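Local structure of spindle assembly abnormal protein 6 homolog (Drosophila melanogaster, 5AL7) at residues A[137-142]-A[151-156]; A[30-35]-A[116-121]. The protein forms the central scaffold of the centriole, its homodimers assembling into the cartwheel that ensures ninefold symmetry. The protein carries 1 engineered substitution. All blocks are in the same frame, centred on the assembly; numbering follows the deposited sequence.

Contact 1: residues A[137-142]-A[151-156]; sequences YLQFVE and HLSLPC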
ATOM      1  N   TYR A 137      -7.845  18.106 -20.110  1.00 23.08           N
ATOM      2  CA  TYR A 137      -9.170  18.562 -19.749  1.00 24.38           C
ATOM      3  C   TYR A 137      -9.943  17.352 -19.280  1.00 36.24           C
ATOM      4  O   TYR A 137      -9.925  16.301 -19.930  1.00 46.66           O
ATOM      5  CB  TYR A 137      -9.893  19.211 -20.926  1.00 33.93           C
ATOM      6  CG  TYR A 137      -9.477  20.630 -21.225  1.00 36.69           C
ATOM      7  CD1 TYR A 137      -9.623  21.647 -20.283  1.00 33.98           C
ATOM      8  CD2 TYR A 137      -8.945  20.955 -22.462  1.00 42.48           C
ATOM      9  CE1 TYR A 137      -9.239  22.946 -20.573  1.00 41.73           C
ATOM     10  CE2 TYR A 137      -8.565  22.244 -22.764  1.00 43.03           C
ATOM     11  CZ  TYR A 137      -8.707  23.236 -21.828  1.00 52.22           C
ATOM     12  OH  TYR A 137      -8.311  24.513 -22.175  1.00 65.28           O
ATOM     13  N   LEU A 138     -10.563  17.471 -18.117  1.00 31.63           N
ATOM     14  CA  LEU A 138     -11.473  16.448 -17.638  1.00 32.88           C
ATOM     15  C   LEU A 138     -12.883  16.872 -17.997  1.00 36.44           C
ATOM     16  O   LEU A 138     -13.401  17.830 -17.436  1.00 41.84           O
ATOM     17  CB  LEU A 138     -11.329  16.237 -16.139  1.00 24.74           C
ATOM     18  CG  LEU A 138     -12.138  15.071 -15.586  1.00 25.27           C
ATOM     19  CD1 LEU A 138     -11.644  13.727 -16.109  1.00 19.37           C
ATOM     20  CD2 LEU A 138     -12.136  15.113 -14.078  1.00 20.91           C
ATOM     21  N   GLN A 139     -13.484  16.179 -18.959  1.00 34.17           N
ATOM     22  CA  GLN A 139     -14.751  16.600 -19.529  1.00 27.73           C
ATOM     23  C   GLN A 139     -15.900  15.646 -19.253  1.00 30.63           C
ATOM     24  O   GLN A 139     -15.748  14.436 -19.296  1.00 31.65           O
ATOM     25  CB  GLN A 139     -14.587  16.779 -21.028  1.00 22.54           C
ATOM     26  CG  GLN A 139     -13.594  17.848 -21.356  1.00 25.23           C
ATOM     27  CD  GLN A 139     -13.362  17.987 -22.827  1.00 23.90           C
ATOM     28  OE1 GLN A 139     -13.048  17.020 -23.508  1.00 39.58           O
ATOM     29  NE2 GLN A 139     -13.517  19.197 -23.332  1.00 24.98           N
ATOM     30  N   PHE A 140     -17.065  16.222 -18.993  1.00 35.29           N
ATOM     31  CA  PHE A 140     -18.285  15.468 -18.780  1.00 31.66           C
ATOM     32  C   PHE A 140     -19.118  15.591 -20.049  1.00 37.35           C
ATOM     33  O   PHE A 140     -19.704  16.650 -20.303  1.00 40.60           O
ATOM     34  CB  PHE A 140     -19.036  16.003 -17.569  1.00 23.48           C
ATOM     35  CG  PHE A 140     -18.293  15.845 -16.282  1.00 22.77           C
ATOM     36  CD1 PHE A 140     -17.213  16.668 -15.981  1.00 22.32           C
ATOM     37  CD2 PHE A 140     -18.685  14.889 -15.353  1.00 25.32           C
ATOM     38  CE1 PHE A 140     -16.517  16.523 -14.791  1.00 21.85           C
ATOM     39  CE2 PHE A 140     -18.002  14.736 -14.160  1.00 24.31           C
ATOM     40  CZ  PHE A 140     -16.915  15.554 -13.877  1.00 21.82           C
ATOM     41  N   VAL A 141     -19.132  14.529 -20.857  1.00 30.67           N
ATOM     42  CA  VAL A 141     -19.755  14.551 -22.179  1.00 25.24           C
ATOM     43  C   VAL A 141     -21.046  13.736 -22.245  1.00 37.21           C
ATOM     44  O   VAL A 141     -21.086  12.598 -21.790  1.00 49.31           O
ATOM     45  CB  VAL A 141     -18.783  14.037 -23.250  1.00 25.11           C
ATOM     46  CG1 VAL A 141     -19.412  14.129 -24.602  1.00 38.92           C
ATOM     47  CG2 VAL A 141     -17.495  14.849 -23.233  1.00 24.40           C
ATOM     48  N   GLU A 142     -22.102  14.350 -22.784  1.00 34.69           N
ATOM     49  CA  GLU A 142     -23.394  13.710 -23.065  1.00 41.39           C
ATOM     50  C   GLU A 142     -23.462  13.280 -24.525  1.00 40.51           C
ATOM     51  O   GLU A 142     -23.411  14.118 -25.428  1.00 38.09           O
ATOM     52  CB  GLU A 142     -24.551  14.665 -22.766  1.00 30.23           C
ATOM     53  CG  GLU A 142     -25.943  14.032 -22.830  1.00 32.04           C
ATOM     54  CD  GLU A 142     -27.069  15.069 -22.947  1.00 45.10           C
ATOM     55  OE1 GLU A 142     -26.900  16.205 -22.460  1.00 33.23           O
ATOM     56  OE2 GLU A 142     -28.136  14.740 -23.509  1.00 59.86           O
ATOM     57  N   HIS A 151     -20.988  19.180 -20.910  1.00 37.75           N
ATOM     58  CA  HIS A 151     -21.552  19.890 -19.766  1.00 35.69           C
ATOM     59  C   HIS A 151     -20.527  20.643 -18.905  1.00 27.76           C
ATOM     60  O   HIS A 151     -20.820  21.705 -18.380  1.00 32.28           O
ATOM     61  CB  HIS A 151     -22.320  18.905 -18.901  1.00 40.36           C
ATOM     62  CG  HIS A 151     -23.537  18.367 -19.576  1.00 48.80           C
ATOM     63  ND1 HIS A 151     -24.666  19.127 -19.781  1.00 57.05           N
ATOM     64  CD2 HIS A 151     -23.795  17.156 -20.120  1.00 54.46           C
ATOM     65  CE1 HIS A 151     -25.570  18.405 -20.416  1.00 58.06           C
ATOM     66  NE2 HIS A 151     -25.068  17.204 -20.630  1.00 52.92           N
ATOM     67  N   LEU A 152     -19.346  20.072 -18.719  1.00 29.09           N
ATOM     68  CA  LEU A 152     -18.315  20.710 -17.918  1.00 25.73           C
ATOM     69  C   LEU A 152     -16.924  20.297 -18.374  1.00 30.29           C
ATOM     70  O   LEU A 152     -16.672  19.127 -18.632  1.00 43.83           O
ATOM     71  CB  LEU A 152     -18.525  20.381 -16.441  1.00 29.62           C
ATOM     72  CG  LEU A 152     -17.587  21.038 -15.433  1.00 29.04           C
ATOM     73  CD1 LEU A 152     -17.839  22.538 -15.373  1.00 28.85           C
ATOM     74  CD2 LEU A 152     -17.786  20.387 -14.068  1.00 24.98           C
ATOM     75  N   SER A 153     -16.029  21.270 -18.490  1.00 36.98           N
ATOM     76  CA  SER A 153     -14.652  21.020 -18.891  1.00 35.15           C
ATOM     77  C   SER A 153     -13.643  21.589 -17.845  1.00 40.11           C
ATOM     78  O   SER A 153     -13.430  22.803 -17.769  1.00 34.59           O
ATOM     79  CB  SER A 153     -14.431  21.615 -20.281  1.00 25.40           C
ATOM     80  OG  SER A 153     -13.139  21.336 -20.768  1.00 60.29           O
ATOM     81  N   LEU A 154     -13.019  20.714 -17.050  1.00 37.15           N
ATOM     82  CA  LEU A 154     -12.099  21.142 -15.980  1.00 33.55           C
ATOM     83  C   LEU A 154     -10.621  20.987 -16.359  1.00 39.59           C
ATOM     84  O   LEU A 154     -10.215  19.944 -16.864  1.00 35.94           O
ATOM     85  CB  LEU A 154     -12.356  20.339 -14.699  1.00 24.08           C
ATOM     86  CG  LEU A 154     -13.697  20.476 -13.988  1.00 23.25           C
ATOM     87  CD1 LEU A 154     -13.828  19.399 -12.943  1.00 22.54           C
ATOM     88  CD2 LEU A 154     -13.843  21.843 -13.391  1.00 24.64           C
ATOM     89  N   PRO A 155      -9.793  21.995 -16.040  1.00 31.87           N
ATOM     90  CA  PRO A 155      -8.354  21.934 -16.329  1.00 27.99           C
ATOM     91  C   PRO A 155      -7.675  20.854 -15.497  1.00 36.65           C
ATOM     92  O   PRO A 155      -7.637  20.939 -14.270  1.00 59.41           O
ATOM     93  CB  PRO A 155      -7.848  23.330 -15.946  1.00 26.69           C
ATOM     94  CG  PRO A 155      -9.053  24.163 -15.780  1.00 27.34           C
ATOM     95  CD  PRO A 155     -10.156  23.247 -15.367  1.00 34.03           C
ATOM     96  N   CYS A 156      -7.213  19.812 -16.178  1.00 38.81           N
ATOM     97  CA  CYS A 156      -6.589  18.652 -15.544  1.00 34.41           C
ATOM     98  C   CYS A 156      -5.081  18.593 -15.758  1.00 31.69           C
ATOM     99  O   CYS A 156      -4.569  19.032 -16.776  1.00 39.23           O
ATOM    100  CB  CYS A 156      -7.226  17.374 -16.065  1.00 33.51           C
ATOM    101  SG  CYS A 156      -7.097  16.048 -14.917  1.00 27.08           S
TER
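Glu-142 and His-151 meet at one end of this antiparallel strand pair, where a carboxylate lies beside an imidazole ring. The Glu-142 CB already approaches the ring, 3.4 Å from His-151 NE2. With CG anti to the backbone N (chi1 -172°) and the chain extended beyond it, CG stays at the ring edge, 4.0 Å from the same nitrogen, and CD keeps close to it at 3.7 Å from His-151 NE2. At the tip, Glu-142 OE1 accepts a hydrogen bond from His-151 NE2 at 2.8 Å. It uses the anti lone pair, the one turned away from OE2; the N-H...O angle of 138° shows a bent bond, although carboxylate and ring are nearly coplanar. The other oxygen, OE2, has a long, weak ion pair with Arg-144.

The axes of strand segments 137-142 and 151-156 lie 164° apart in N-to-C direction, so the pairing is antiparallel. Leu-138 and Leu-154 form a hydrogen-bonded pair, with Leu-138 N to Leu-154 O at 2.8 Å and Leu-154 N to Leu-138 O at 2.9 Å. The Phe-140 side chain lies next to that of Leu-152 and points the same way, CD1 being 4.0 Å from Leu-152 CB. On the other face, Gln-139 NE2 makes a weak hydrogen bond of 3.4 Å to Ser-153 OG, while its OE1 is held by Thr-121. The two sheet faces therefore differ: leucines and phenylalanine on one, polar groups with Tyr-137 and Pro-155 on the other.

The two segments form the arms of a beta hairpin in the SAS-6 N-terminal head domain. Helix 97-113 covers Phe-140 and Leu-152 through Met-107, strand 117-122 borders segment 137-142, and Thr-77 of strand 70-80 touches both Leu-138 and Leu-154.

Contact 2: residues A[30-35]-A[116-121]; sequences VEMLVN and LELHLT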
ATOM      1  N   VAL A  30     -14.701   5.217  -6.698  1.00 61.72           N
ATOM      2  CA  VAL A  30     -15.305   4.188  -7.552  1.00 50.52           C
ATOM      3  C   VAL A  30     -14.487   3.884  -8.777  1.00 51.30           C
ATOM      4  O   VAL A  30     -13.623   4.661  -9.158  1.00 54.57           O
ATOM      5  CB  VAL A  30     -16.728   4.569  -8.031  1.00 42.68           C
ATOM      6  CG1 VAL A  30     -17.763   4.288  -6.958  1.00 46.28           C
ATOM      7  CG2 VAL A  30     -16.771   6.014  -8.493  1.00 45.40           C
ATOM      8  N   GLU A  31     -14.740   2.719  -9.363  1.00 39.93           N
ATOM      9  CA  GLU A  31     -14.154   2.358 -10.645  1.00 31.34           C
ATOM     10  C   GLU A  31     -15.006   2.892 -11.802  1.00 40.57           C
ATOM     11  O   GLU A  31     -16.223   2.722 -11.819  1.00 54.65           O
ATOM     12  CB  GLU A  31     -14.004   0.851 -10.752  1.00 25.77           C
ATOM     13  CG  GLU A  31     -13.117   0.405 -11.889  1.00 33.27           C
ATOM     14  CD  GLU A  31     -12.958  -1.099 -11.945  1.00 47.28           C
ATOM     15  OE1 GLU A  31     -12.752  -1.714 -10.875  1.00 58.12           O
ATOM     16  OE2 GLU A  31     -13.046  -1.662 -13.055  1.00 49.11           O
ATOM     17  N   MET A  32     -14.355   3.506 -12.781  1.00 38.64           N
ATOM     18  CA  MET A  32     -15.041   4.178 -13.872  1.00 43.52           C
ATOM     19  C   MET A  32     -14.329   3.936 -15.190  1.00 48.32           C
ATOM     20  O   MET A  32     -13.110   4.003 -15.242  1.00 57.40           O
ATOM     21  CB  MET A  32     -15.083   5.673 -13.605  1.00 53.49           C
ATOM     22  CG  MET A  32     -16.213   6.145 -12.731  1.00 65.47           C
ATOM     23  SD  MET A  32     -16.200   7.930 -12.759  1.00 65.24           S
ATOM     24  CE  MET A  32     -16.363   8.178 -14.513  1.00 66.50           C
ATOM     25  N   LEU A  33     -15.074   3.693 -16.262  1.00 53.75           N
ATOM     26  CA  LEU A  33     -14.465   3.547 -17.583  1.00 44.54           C
ATOM     27  C   LEU A  33     -14.330   4.956 -18.164  1.00 37.96           C
ATOM     28  O   LEU A  33     -15.311   5.683 -18.280  1.00 49.82           O
ATOM     29  CB  LEU A  33     -15.297   2.625 -18.483  1.00 49.16           C
ATOM     30  CG  LEU A  33     -14.681   2.152 -19.805  1.00 47.05           C
ATOM     31  CD1 LEU A  33     -13.430   1.348 -19.528  1.00 39.28           C
ATOM     32  CD2 LEU A  33     -15.653   1.305 -20.582  1.00 41.42           C
ATOM     33  N   VAL A  34     -13.099   5.365 -18.435  1.00 29.86           N
ATOM     34  CA  VAL A  34     -12.789   6.724 -18.861  1.00 23.80           C
ATOM     35  C   VAL A  34     -12.241   6.737 -20.285  1.00 36.01           C
ATOM     36  O   VAL A  34     -11.494   5.842 -20.694  1.00 45.76           O
ATOM     37  CB  VAL A  34     -11.776   7.382 -17.891  1.00 22.50           C
ATOM     38  CG1 VAL A  34     -11.334   8.756 -18.366  1.00 22.36           C
ATOM     39  CG2 VAL A  34     -12.367   7.457 -16.498  1.00 26.61           C
ATOM     40  N   ASN A  35     -12.646   7.742 -21.046  1.00 25.14           N
ATOM     41  CA  ASN A  35     -12.137   7.927 -22.390  1.00 38.18           C
ATOM     42  C   ASN A  35     -10.864   8.748 -22.424  1.00 33.52           C
ATOM     43  O   ASN A  35     -10.833   9.851 -21.923  1.00 37.87           O
ATOM     44  CB  ASN A  35     -13.206   8.603 -23.258  1.00 39.31           C
ATOM     45  CG  ASN A  35     -14.260   7.637 -23.713  1.00 46.80           C
ATOM     46  OD1 ASN A  35     -14.093   6.956 -24.721  1.00 60.79           O
ATOM     47  ND2 ASN A  35     -15.341   7.533 -22.944  1.00 45.83           N
ATOM     48  N   LEU A 116     -23.783   9.651 -18.608  1.00 36.13           N
ATOM     49  CA  LEU A 116     -22.733  10.523 -19.106  1.00 27.54           C
ATOM     50  C   LEU A 116     -21.445   9.749 -19.338  1.00 28.75           C
ATOM     51  O   LEU A 116     -21.316   8.586 -18.951  1.00 28.48           O
ATOM     52  CB  LEU A 116     -22.477  11.670 -18.137  1.00 37.17           C
ATOM     53  CG  LEU A 116     -23.514  12.784 -18.018  1.00 37.67           C
ATOM     54  CD1 LEU A 116     -23.070  13.818 -16.966  1.00 27.04           C
ATOM     55  CD2 LEU A 116     -23.758  13.441 -19.378  1.00 34.92           C
ATOM     56  N   GLU A 117     -20.495  10.404 -19.991  1.00 25.47           N
ATOM     57  CA  GLU A 117     -19.192   9.820 -20.246  1.00 24.62           C
ATOM     58  C   GLU A 117     -18.098  10.743 -19.736  1.00 26.78           C
ATOM     59  O   GLU A 117     -18.143  11.942 -19.962  1.00 29.58           O
ATOM     60  CB  GLU A 117     -18.998   9.570 -21.736  1.00 27.17           C
ATOM     61  CG  GLU A 117     -19.749   8.375 -22.257  1.00 37.74           C
ATOM     62  CD  GLU A 117     -19.175   7.880 -23.560  1.00 56.79           C
ATOM     63  OE1 GLU A 117     -18.400   8.643 -24.186  1.00 54.88           O
ATOM     64  OE2 GLU A 117     -19.498   6.738 -23.960  1.00 66.75           O
ATOM     65  N   LEU A 118     -17.107  10.182 -19.055  1.00 33.16           N
ATOM     66  CA  LEU A 118     -15.986  10.976 -18.575  1.00 27.86           C
ATOM     67  C   LEU A 118     -14.828  10.887 -19.564  1.00 26.19           C
ATOM     68  O   LEU A 118     -14.341   9.794 -19.870  1.00 30.67           O
ATOM     69  CB  LEU A 118     -15.547  10.497 -17.199  1.00 20.97           C
ATOM     70  CG  LEU A 118     -14.626  11.421 -16.421  1.00 20.21           C
ATOM     71  CD1 LEU A 118     -15.409  12.575 -15.831  1.00 22.23           C
ATOM     72  CD2 LEU A 118     -13.939  10.625 -15.337  1.00 27.95           C
ATOM     73  N   HIS A 119     -14.430  12.036 -20.097  1.00 23.34           N
ATOM     74  CA  HIS A 119     -13.327  12.122 -21.047  1.00 29.32           C
ATOM     75  C   HIS A 119     -12.111  12.805 -20.426  1.00 34.87           C
ATOM     76  O   HIS A 119     -12.226  13.674 -19.574  1.00 40.97           O
ATOM     77  CB  HIS A 119     -13.736  12.893 -22.300  1.00 25.07           C
ATOM     78  CG  HIS A 119     -14.652  12.141 -23.211  1.00 37.64           C
ATOM     79  ND1 HIS A 119     -14.276  11.737 -24.474  1.00 35.24           N
ATOM     80  CD2 HIS A 119     -15.940  11.746 -23.057  1.00 46.18           C
ATOM     81  CE1 HIS A 119     -15.287  11.113 -25.052  1.00 30.67           C
ATOM     82  NE2 HIS A 119     -16.311  11.111 -24.219  1.00 40.30           N
ATOM     83  N   LEU A 120     -10.945  12.405 -20.897  1.00 31.85           N
ATOM     84  CA  LEU A 120      -9.680  12.998 -20.544  1.00 20.87           C
ATOM     85  C   LEU A 120      -8.979  13.415 -21.830  1.00 21.84           C
ATOM     86  O   LEU A 120      -8.352  12.603 -22.497  1.00 22.36           O
ATOM     87  CB  LEU A 120      -8.844  12.019 -19.734  1.00 20.46           C
ATOM     88  CG  LEU A 120      -7.664  12.674 -19.023  1.00 32.40           C
ATOM     89  CD1 LEU A 120      -8.149  13.587 -17.954  1.00 22.73           C
ATOM     90  CD2 LEU A 120      -6.761  11.604 -18.435  1.00 39.82           C
ATOM     91  N   THR A 121      -9.181  14.667 -22.218  1.00 23.65           N
ATOM     92  CA  THR A 121      -8.686  15.165 -23.495  1.00 31.57           C
ATOM     93  C   THR A 121      -7.356  15.904 -23.396  1.00 37.41           C
ATOM     94  O   THR A 121      -7.171  16.746 -22.539  1.00 38.86           O
ATOM     95  CB  THR A 121      -9.717  16.104 -24.144  1.00 24.19           C
ATOM     96  OG1 THR A 121     -11.020  15.535 -23.995  1.00 35.36           O
ATOM     97  CG2 THR A 121      -9.428  16.286 -25.623  1.00 34.40           C
TER
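Asn-35 and Leu-118 lose the most surface here, and each belongs to a different face of a short parallel pairing between strands 23-36 and 117-122 in the sheet of the SAS-6 N-terminal head domain. The backbone evidence centres on Asn-35: its N donates to Leu-118 O at 2.9 Å and its O accepts from Leu-120 N at 2.8 Å. These two bonds bracket His-119, the parallel bridge partner of Asn-35. The strand axes diverge by 44°, consistent with pairing confined to the C-terminal end of segment 30-35.

The Asn-35 side chain runs alongside that of His-119. Its CB sits over one face of the imidazole, 3.7 Å from the ring centroid and 18° off the normal, a CH-pi contact displaced toward the ND1 side. The amide plane then continues above the ring, tilted from it by only 15°. His-119 NE2 also donates to Glu-117 OE1 at 3.2 Å, which would limit the ring's rotation. With an alanine in place of His-119, the Asn-35 side chain would probably be freer to turn and Glu-117 OE1 left without this donor.

Leu-118 points to the opposite face. Its CD2 lies 3.7 Å from Val-34 CG2 and 3.5 Å from Met-32 CE, the methionine crossing it at about a right angle. Leu-118 also touches Leu-138 and Phe-140 of strand 136-142, and Met-32 touches Cys-111 of helix 97-113.

Chemically the joint is two-sided: main-chain partners in segment 116-121 satisfy both Asn-35 N and O, while an apolar cluster occupies one face and an amide-imidazole stack the other.

In the fold
Both contacts belong to one mixed sheet of the N-terminal head domain, and their centres lie 10 Å apart. Contact 2 comes first along the chain, pairing strand 23-36 with strand 117-122; contact 1 follows as the hairpin of strands 136-142 and 149-158. Strands 117-122 and 136-142 are neighbours, joined through Gln-139 O and His-119 N at 2.9 Å. Residues 30-35, 116-121, 137-142 and 151-156 thus form a continuous run across the sheet. Contact 1 is local in sequence, whereas contact 2 spans 80 intervening residues, so the sheet's first and last strands pair within the globular head, the part that links SAS-6 dimers into the cartwheel ring.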